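Local coordinates for protein PLP-Dependent L-Arginine Hydroxylase MppP (PDB 6C9B) that oxidises L-arginine with the help of pyridoxal 5'-phosphate, acting as an oxidase rather than an oxygenase and giving 4-hydroxy-2-ketoarginine and 2-ketoarginine, at residues W14-I25 with H330-Q338; S308-G319 with D348-S356. All blocks are in the same frame, centred on the assembly; numbering follows the deposited sequence.

Contact 1 (W14-I25 with H330-Q338). With EGV ((4S)-5-carbamimidamido-4-hydroxy-2-oxopentanoic acid), chain F.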
# COMPACT_ATOMS: atom_id res chain seq x y z
N TRP B 14 6.90 -2.14 -17.78
CA TRP B 14 8.17 -1.72 -18.38
C TRP B 14 9.19 -1.34 -17.32
O TRP B 14 10.39 -1.56 -17.50
CB TRP B 14 7.96 -0.52 -19.31
CG TRP B 14 7.30 -0.83 -20.59
CD1 TRP B 14 5.99 -0.61 -20.92
CD2 TRP B 14 7.92 -1.39 -21.76
NE1 TRP B 14 5.76 -1.01 -22.22
CE2 TRP B 14 6.92 -1.50 -22.75
CE3 TRP B 14 9.21 -1.82 -22.05
CZ2 TRP B 14 7.19 -2.02 -24.02
CZ3 TRP B 14 9.47 -2.34 -23.30
CH2 TRP B 14 8.47 -2.43 -24.27
N GLU B 15 8.72 -0.76 -16.21
CA GLU B 15 9.64 -0.34 -15.16
C GLU B 15 10.22 -1.53 -14.39
O GLU B 15 11.33 -1.43 -13.89
CB GLU B 15 8.96 0.66 -14.22
CG GLU B 15 8.57 1.96 -14.94
CD GLU B 15 7.81 2.96 -14.07
OE1 GLU B 15 7.33 2.61 -12.98
OE2 GLU B 15 7.70 4.13 -14.49
N TYR B 16 9.49 -2.65 -14.28
CA TYR B 16 10.05 -3.82 -13.60
C TYR B 16 11.36 -4.25 -14.24
O TYR B 16 12.28 -4.73 -13.56
CB TYR B 16 9.07 -5.01 -13.63
CG TYR B 16 7.82 -4.81 -12.80
CD1 TYR B 16 7.87 -4.16 -11.58
CD2 TYR B 16 6.58 -5.28 -13.24
CE1 TYR B 16 6.73 -3.97 -10.81
CE2 TYR B 16 5.43 -5.09 -12.48
CZ TYR B 16 5.51 -4.42 -11.27
OH TYR B 16 4.38 -4.21 -10.49
N LEU B 17 11.45 -4.12 -15.56
CA LEU B 17 12.59 -4.62 -16.31
C LEU B 17 13.87 -3.89 -15.96
O LEU B 17 14.97 -4.42 -16.18
CB LEU B 17 12.32 -4.49 -17.81
CG LEU B 17 11.10 -5.22 -18.38
CD1 LEU B 17 10.85 -4.77 -19.81
CD2 LEU B 17 11.29 -6.72 -18.32
N ALA B 18 13.74 -2.68 -15.41
CA ALA B 18 14.88 -1.80 -15.13
C ALA B 18 15.33 -1.83 -13.67
O ALA B 18 16.45 -1.39 -13.39
CB ALA B 18 14.53 -0.35 -15.48
N LEU B 19 14.51 -2.35 -12.76
CA LEU B 19 14.71 -2.11 -11.33
C LEU B 19 16.07 -2.57 -10.83
O LEU B 19 16.57 -2.04 -9.83
CB LEU B 19 13.63 -2.82 -10.51
CG LEU B 19 12.31 -2.10 -10.29
CD1 LEU B 19 11.44 -2.99 -9.40
CD2 LEU B 19 12.53 -0.74 -9.65
N ASN B 20 16.65 -3.59 -11.46
CA ASN B 20 17.87 -4.20 -10.97
C ASN B 20 19.07 -3.88 -11.84
O ASN B 20 20.14 -4.50 -11.68
CB ASN B 20 17.65 -5.71 -10.84
CG ASN B 20 16.50 -6.02 -9.91
OD1 ASN B 20 16.62 -5.84 -8.70
ND2 ASN B 20 15.36 -6.43 -10.47
N SER B 21 18.94 -2.90 -12.73
CA SER B 21 19.98 -2.52 -13.67
C SER B 21 20.69 -1.26 -13.21
O SER B 21 20.08 -0.37 -12.60
CB SER B 21 19.39 -2.30 -15.07
OG SER B 21 20.23 -1.46 -15.85
N GLU B 22 21.99 -1.19 -13.49
CA GLU B 22 22.77 -0.01 -13.13
C GLU B 22 22.32 1.22 -13.91
O GLU B 22 22.38 2.34 -13.38
CB GLU B 22 24.26 -0.29 -13.38
CG GLU B 22 24.85 -1.40 -12.48
CD GLU B 22 26.11 -2.05 -13.06
OE1 GLU B 22 26.77 -1.41 -13.91
OE2 GLU B 22 26.43 -3.19 -12.67
N LEU B 23 21.87 1.05 -15.15
CA LEU B 23 21.48 2.19 -15.97
C LEU B 23 19.97 2.19 -16.13
O LEU B 23 19.45 2.22 -17.25
CB LEU B 23 22.20 2.16 -17.32
CG LEU B 23 23.72 2.18 -17.15
CD1 LEU B 23 24.40 2.04 -18.48
CD2 LEU B 23 24.19 3.47 -16.50
N ASN B 24 19.28 2.15 -15.00
CA ASN B 24 17.83 2.33 -14.96
C ASN B 24 17.57 3.83 -15.08
O ASN B 24 17.96 4.61 -14.21
CB ASN B 24 17.29 1.72 -13.66
CG ASN B 24 15.89 2.22 -13.28
OD1 ASN B 24 15.21 2.91 -14.04
ND2 ASN B 24 15.46 1.88 -12.06
N ILE B 25 16.97 4.25 -16.20
CA ILE B 25 16.47 5.62 -16.35
C ILE B 25 14.99 5.56 -16.71
O ILE B 25 14.47 6.38 -17.47
CB ILE B 25 17.29 6.43 -17.38
CG1 ILE B 25 17.41 5.66 -18.71
CG2 ILE B 25 18.65 6.77 -16.80
CD1 ILE B 25 17.87 6.52 -19.88
N HIS B 330 22.04 -2.48 -22.04
CA HIS B 330 21.73 -2.51 -20.61
C HIS B 330 21.32 -1.14 -20.07
O HIS B 330 21.51 -0.85 -18.89
CB HIS B 330 22.91 -3.07 -19.80
CG HIS B 330 23.40 -4.38 -20.32
ND1 HIS B 330 24.48 -4.49 -21.18
CD2 HIS B 330 22.96 -5.64 -20.12
CE1 HIS B 330 24.68 -5.76 -21.47
NE2 HIS B 330 23.77 -6.48 -20.84
N VAL B 331 20.76 -0.28 -20.93
CA VAL B 331 20.13 0.98 -20.53
C VAL B 331 18.63 0.79 -20.63
O VAL B 331 18.14 0.30 -21.65
CB VAL B 331 20.59 2.15 -21.40
CG1 VAL B 331 19.77 3.39 -21.13
CG2 VAL B 331 22.09 2.41 -21.17
N PHE B 332 17.90 1.19 -19.59
CA PHE B 332 16.45 1.00 -19.53
C PHE B 332 15.73 2.33 -19.39
O PHE B 332 15.73 2.94 -18.32
CB PHE B 332 16.08 0.06 -18.39
CG PHE B 332 16.54 -1.34 -18.60
CD1 PHE B 332 15.75 -2.25 -19.28
CD2 PHE B 332 17.79 -1.75 -18.14
CE1 PHE B 332 16.18 -3.55 -19.49
CE2 PHE B 332 18.22 -3.04 -18.35
CZ PHE B 332 17.42 -3.94 -19.03
N ALA B 333 15.03 2.73 -20.46
CA ALA B 333 14.16 3.89 -20.45
C ALA B 333 12.71 3.41 -20.50
O ALA B 333 12.42 2.24 -20.22
CB ALA B 333 14.53 4.82 -21.61
N LEU B 334 11.79 4.31 -20.82
CA LEU B 334 10.38 3.98 -20.82
C LEU B 334 9.73 4.43 -22.12
O LEU B 334 9.76 5.64 -22.43
CB LEU B 334 9.72 4.63 -19.61
CG LEU B 334 8.40 4.13 -19.08
CD1 LEU B 334 8.54 2.69 -18.70
CD2 LEU B 334 8.00 5.00 -17.88
N PRO B 335 9.13 3.54 -22.91
CA PRO B 335 8.35 4.01 -24.06
C PRO B 335 7.14 4.79 -23.61
O PRO B 335 6.54 4.51 -22.57
CB PRO B 335 7.92 2.73 -24.78
CG PRO B 335 8.78 1.62 -24.17
CD PRO B 335 9.10 2.07 -22.78
N CYS B 336 6.76 5.77 -24.41
CA CYS B 336 5.74 6.69 -23.96
C CYS B 336 4.31 6.28 -24.31
O CYS B 336 3.39 6.94 -23.84
CB CYS B 336 5.99 8.08 -24.54
SG CYS B 336 7.12 8.98 -23.49
N ARG B 337 4.12 5.27 -25.17
CA ARG B 337 2.77 4.94 -25.64
C ARG B 337 1.77 4.93 -24.51
O ARG B 337 0.67 5.50 -24.64
CB ARG B 337 2.75 3.56 -26.30
CG ARG B 337 3.20 3.52 -27.74
CD ARG B 337 3.16 2.08 -28.27
NE ARG B 337 1.83 1.47 -28.25
CZ ARG B 337 0.93 1.55 -29.23
NH1 ARG B 337 1.19 2.24 -30.33
NH2 ARG B 337 -0.25 0.95 -29.10
N GLN B 338 2.10 4.28 -23.41
CA GLN B 338 1.04 3.99 -22.45
C GLN B 338 0.65 5.17 -21.55
O GLN B 338 -0.37 5.07 -20.87
CB GLN B 338 1.44 2.81 -21.61
CG GLN B 338 1.11 1.51 -22.37
CD GLN B 338 2.02 0.36 -22.05
OE1 GLN B 338 3.22 0.54 -21.82
NE2 GLN B 338 1.46 -0.84 -22.02
C10 EGV F . 6.67 6.90 -12.75
C02 EGV F . 5.02 3.07 -9.89
C03 EGV F . 2.66 2.26 -9.95
C06 EGV F . 5.00 4.57 -10.11
C07 EGV F . 5.61 4.85 -11.50
C09 EGV F . 5.51 6.33 -11.94
N01 EGV F . 3.94 2.39 -10.58
N04 EGV F . 1.61 1.58 -10.62
N05 EGV F . 2.45 2.81 -8.78
O08 EGV F . 5.75 5.19 -9.15
O11 EGV F . 6.66 8.10 -12.94
O12 EGV F . 7.59 6.19 -13.18
O13 EGV F . 4.55 7.04 -11.67
O HOH W 1 12.44 -0.33 -18.76

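Contact 2 (S308-G319 with D348-S356). With EGV ((4S)-5-carbamimidamido-4-hydroxy-2-oxopentanoic acid), chain F.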
# COMPACT_ATOMS: atom_id res chain seq x y z
N SER B 308 10.87 15.87 -12.81
CA SER B 308 11.99 14.95 -12.70
C SER B 308 11.99 13.88 -13.76
O SER B 308 12.75 12.92 -13.66
CB SER B 308 12.00 14.28 -11.33
OG SER B 308 10.81 13.50 -11.15
N VAL B 309 11.13 14.00 -14.77
CA VAL B 309 11.17 13.11 -15.92
C VAL B 309 11.18 13.96 -17.18
O VAL B 309 10.74 15.11 -17.19
CB VAL B 309 9.98 12.13 -15.91
CG1 VAL B 309 10.02 11.26 -14.66
CG2 VAL B 309 8.61 12.89 -15.99
N GLU B 310 11.71 13.38 -18.26
CA GLU B 310 11.92 14.13 -19.50
C GLU B 310 11.52 13.28 -20.69
O GLU B 310 12.08 12.21 -20.92
CB GLU B 310 13.40 14.54 -19.62
CG GLU B 310 13.79 15.24 -20.90
CD GLU B 310 13.35 16.70 -20.98
OE1 GLU B 310 12.61 17.18 -20.09
OE2 GLU B 310 13.75 17.37 -21.95
N ARG B 311 10.61 13.81 -21.51
CA ARG B 311 10.24 13.17 -22.77
C ARG B 311 11.21 13.58 -23.87
O ARG B 311 11.62 14.74 -23.97
CB ARG B 311 8.82 13.55 -23.20
CG ARG B 311 7.73 13.11 -22.23
CD ARG B 311 6.38 13.15 -22.92
NE ARG B 311 5.97 14.51 -23.25
CZ ARG B 311 4.86 14.79 -23.93
NH1 ARG B 311 4.09 13.81 -24.35
NH2 ARG B 311 4.53 16.05 -24.20
N VAL B 312 11.54 12.61 -24.72
CA VAL B 312 12.37 12.84 -25.90
C VAL B 312 11.62 12.26 -27.09
O VAL B 312 11.15 11.12 -27.03
CB VAL B 312 13.77 12.22 -25.74
CG1 VAL B 312 13.68 10.76 -25.53
CG2 VAL B 312 14.62 12.52 -26.97
N ALA B 313 11.49 13.04 -28.16
CA ALA B 313 10.81 12.60 -29.37
C ALA B 313 11.82 12.36 -30.48
O ALA B 313 12.87 13.01 -30.54
CB ALA B 313 9.80 13.64 -29.86
N PHE B 314 11.48 11.45 -31.38
CA PHE B 314 12.36 11.20 -32.51
C PHE B 314 11.52 11.03 -33.76
O PHE B 314 10.39 10.55 -33.71
CB PHE B 314 13.24 9.97 -32.27
CG PHE B 314 12.72 9.06 -31.25
CD1 PHE B 314 11.76 8.12 -31.57
CD2 PHE B 314 13.14 9.18 -29.94
CE1 PHE B 314 11.25 7.30 -30.60
CE2 PHE B 314 12.64 8.37 -28.98
CZ PHE B 314 11.69 7.42 -29.30
N ALA B 315 12.05 11.50 -34.87
CA ALA B 315 11.45 11.18 -36.15
C ALA B 315 12.07 9.88 -36.64
O ALA B 315 13.24 9.58 -36.36
CB ALA B 315 11.68 12.31 -37.15
N GLY B 316 11.26 9.07 -37.32
CA GLY B 316 11.79 7.94 -38.04
C GLY B 316 11.87 6.64 -37.28
O GLY B 316 12.20 5.61 -37.88
N ARG B 317 11.61 6.64 -35.97
CA ARG B 317 11.57 5.39 -35.22
C ARG B 317 10.56 5.51 -34.09
O ARG B 317 10.15 6.61 -33.72
CB ARG B 317 12.94 5.02 -34.63
CG ARG B 317 13.71 6.19 -34.05
CD ARG B 317 15.13 6.17 -34.58
NE ARG B 317 15.77 4.90 -34.27
CZ ARG B 317 17.05 4.62 -34.50
NH1 ARG B 317 17.85 5.54 -35.04
NH2 ARG B 317 17.53 3.43 -34.18
N THR B 318 10.19 4.35 -33.55
CA THR B 318 9.26 4.29 -32.43
C THR B 318 10.00 4.18 -31.10
O THR B 318 11.17 3.78 -31.03
CB THR B 318 8.30 3.11 -32.56
OG1 THR B 318 9.02 1.88 -32.39
CG2 THR B 318 7.58 3.15 -33.91
N GLY B 319 9.32 4.57 -30.03
CA GLY B 319 9.90 4.46 -28.71
C GLY B 319 10.16 3.02 -28.30
O GLY B 319 11.12 2.74 -27.58
N ASP B 348 3.88 7.08 -29.80
CA ASP B 348 4.68 6.06 -30.46
C ASP B 348 6.09 6.51 -30.77
O ASP B 348 6.96 5.67 -30.99
CB ASP B 348 4.01 5.60 -31.75
CG ASP B 348 3.52 4.18 -31.67
OD1 ASP B 348 4.27 3.32 -31.16
OD2 ASP B 348 2.37 3.92 -32.10
N HIS B 349 6.34 7.82 -30.81
CA HIS B 349 7.65 8.29 -31.22
C HIS B 349 8.36 9.03 -30.09
O HIS B 349 9.19 9.89 -30.35
CB HIS B 349 7.53 9.16 -32.47
CG HIS B 349 7.01 8.40 -33.65
ND1 HIS B 349 7.78 7.50 -34.35
CD2 HIS B 349 5.78 8.38 -34.23
CE1 HIS B 349 7.06 6.97 -35.32
NE2 HIS B 349 5.84 7.48 -35.27
N MET B 350 8.04 8.67 -28.85
CA MET B 350 8.71 9.23 -27.68
C MET B 350 9.14 8.15 -26.70
O MET B 350 8.52 7.08 -26.59
CB MET B 350 7.80 10.21 -26.96
CG MET B 350 7.54 11.45 -27.78
SD MET B 350 6.41 12.56 -26.89
CE MET B 350 4.81 11.86 -27.33
N VAL B 351 10.23 8.44 -25.98
CA VAL B 351 10.58 7.72 -24.75
C VAL B 351 10.69 8.74 -23.63
O VAL B 351 10.86 9.94 -23.85
CB VAL B 351 11.90 6.92 -24.85
CG1 VAL B 351 11.82 5.89 -25.94
CG2 VAL B 351 13.05 7.83 -25.08
N ARG B 352 10.62 8.23 -22.40
CA ARG B 352 10.74 9.05 -21.21
C ARG B 352 11.99 8.64 -20.44
O ARG B 352 12.26 7.45 -20.29
CB ARG B 352 9.51 8.92 -20.30
CG ARG B 352 9.37 10.06 -19.31
CD ARG B 352 8.35 9.77 -18.21
NE ARG B 352 8.86 8.75 -17.29
CZ ARG B 352 8.29 8.41 -16.13
NH1 ARG B 352 8.83 7.48 -15.36
NH2 ARG B 352 7.17 9.01 -15.73
N ILE B 353 12.75 9.64 -19.98
CA ILE B 353 13.99 9.47 -19.23
C ILE B 353 13.80 10.00 -17.81
O ILE B 353 13.29 11.11 -17.63
CB ILE B 353 15.14 10.22 -19.92
CG1 ILE B 353 15.37 9.65 -21.32
CG2 ILE B 353 16.42 10.18 -19.11
CD1 ILE B 353 16.33 10.50 -22.14
N ALA B 354 14.22 9.21 -16.83
CA ALA B 354 14.18 9.61 -15.43
C ALA B 354 15.38 10.48 -15.08
O ALA B 354 16.53 10.12 -15.35
CB ALA B 354 14.19 8.38 -14.51
N LEU B 355 15.11 11.63 -14.46
CA LEU B 355 16.15 12.59 -14.11
C LEU B 355 16.57 12.52 -12.65
O LEU B 355 17.62 13.08 -12.29
CB LEU B 355 15.68 14.01 -14.43
CG LEU B 355 15.34 14.32 -15.89
CD1 LEU B 355 14.95 15.78 -16.00
CD2 LEU B 355 16.50 14.01 -16.84
N SER B 356 15.78 11.86 -11.79
CA SER B 356 16.15 11.73 -10.38
C SER B 356 17.12 10.57 -10.24
O SER B 356 16.81 9.49 -9.72
CB SER B 356 14.92 11.53 -9.50
OG SER B 356 14.12 12.70 -9.52
C10 EGV F . 6.67 6.90 -12.75
C02 EGV F . 5.02 3.07 -9.89
C03 EGV F . 2.66 2.26 -9.95
C06 EGV F . 5.00 4.57 -10.11
C07 EGV F . 5.61 4.85 -11.50
C09 EGV F . 5.51 6.33 -11.94
N01 EGV F . 3.94 2.39 -10.58
N04 EGV F . 1.61 1.58 -10.62
N05 EGV F . 2.45 2.81 -8.78
O08 EGV F . 5.75 5.19 -9.15
O11 EGV F . 6.66 8.10 -12.94
O12 EGV F . 7.59 6.19 -13.18
O13 EGV F . 4.55 7.04 -11.67
O HOH W 2 13.04 10.62 -12.08
O HOH W 3 11.54 11.82 -9.04

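Contact 1 (W14-I25 with H330-Q338)
The N-terminal arm of this fold-type I PLP enzyme runs along the outer edge of the small-domain sheet, where Asn24 and Phe332 form a parallel bridge. Phe332 is gripped through both backbone polar atoms: its N donates to Leu23 O at 3.0 Å, nearly straight at 170°, and its O accepts from Ile25 N at 2.8 Å. Its ring lies against the turn that leads from the helix 11-16 into this strand. Leu17 O sits 3.6 Å above one face, toward the rim, Ser21 OG comes to the edge beside CD2, and Ala18 CB presses on Phe332 CB. Ser21 OG accepts from Leu23 N in an ST turn and makes a weak bond to His330 O. On the sheet face opposite Phe332, Leu23 CD1 meets Val331 CG2 at 3.6 Å. Ile25 CD1 touches Val331 CG1 and Ala333 CB.

Farther along, one water donates to both Trp14 O and Ala333 O, joining the helix to the strand. Leu334 pushes CD1 against Trp14 CB and Glu15 CG, while its CD2 touches Glu15 OE2. Glu15 OE2 also lies 2.4 Å from O12 of the bound hydroxyketo acid, too short to read in detail. The indole has Pro335 over one face: CG stands 3.8 Å from the six-membered ring's centroid, 5° off the normal, a CH-pi contact. Gln338, whose NE2 donates to Lys8 O, brings its amide to the indole edge, 75° from the ring plane, with OE1 3.0 Å from Trp14 NE1.

Contact 2 (S308-G319 with D348-S356)
Arg352, which holds the product's carboxylate, projects from an antiparallel strand pair, 309-314 with 350-354, in the small-domain sheet of this aminotransferase-fold enzyme. From CB the chain leaves anti to the backbone N (chi1 -161°), passing CG over Glu310 O and Val309 CB. CD then rests against Val309 CB and CG2, and NE stays beside CB and CG1. A bend at chi3 (71°) turns the guanidinium toward the ligand, with Val309 CG1 packed 3.6 Å above the centre of one face. At the edge the grip is two-pronged: Arg352 NH1 donates to O12 of the product at 2.8 Å and Arg352 NH2 to its O11 at 3.0 Å, which fixes the carboxylate from two points. Ala26 O takes a further bond from NH1.

Beneath it the ladder is regular: Glu310 exchanges two backbone bonds with Ile353, and Val312 two with Val351. On the same face as Arg352, Met350 bends at chi3 to lay SD over the Arg311 guanidinium, 3.7 Å from NH1, while Asp302 pairs with Arg311 NE. Two waters span Ser308 and Ser356 at one end, one of them accepting from both hydroxyls. At the other, the Phe314 ring takes His349 O over one face and Val351 CG1 at its edge. Gly319 N donates to Asp348 O, and His349 ND1 reaches Arg317 O at 2.6 Å, from 55° above that carbonyl's plane.

In the fold
From the N terminus, the chain lays down 14-25, then runs through the rest of the enzyme, including the seven-stranded sheet, before 330-338 returns to close contact 1 over some three hundred residues. Contact 2 closes a much shorter loop that carries helix 319-327. Because 308-319 precedes 330-338 and 348-356 follows it, the two contacts cross along the chain. In the small-domain sheet they meet at neighbouring strands 331-335 and 350-354: Leu334 pairs with Arg352 through the backbone, and Arg337 forms a salt bridge with Asp348. Together they bring Glu15 from the arm and Arg352 from the sheet to the same bound product.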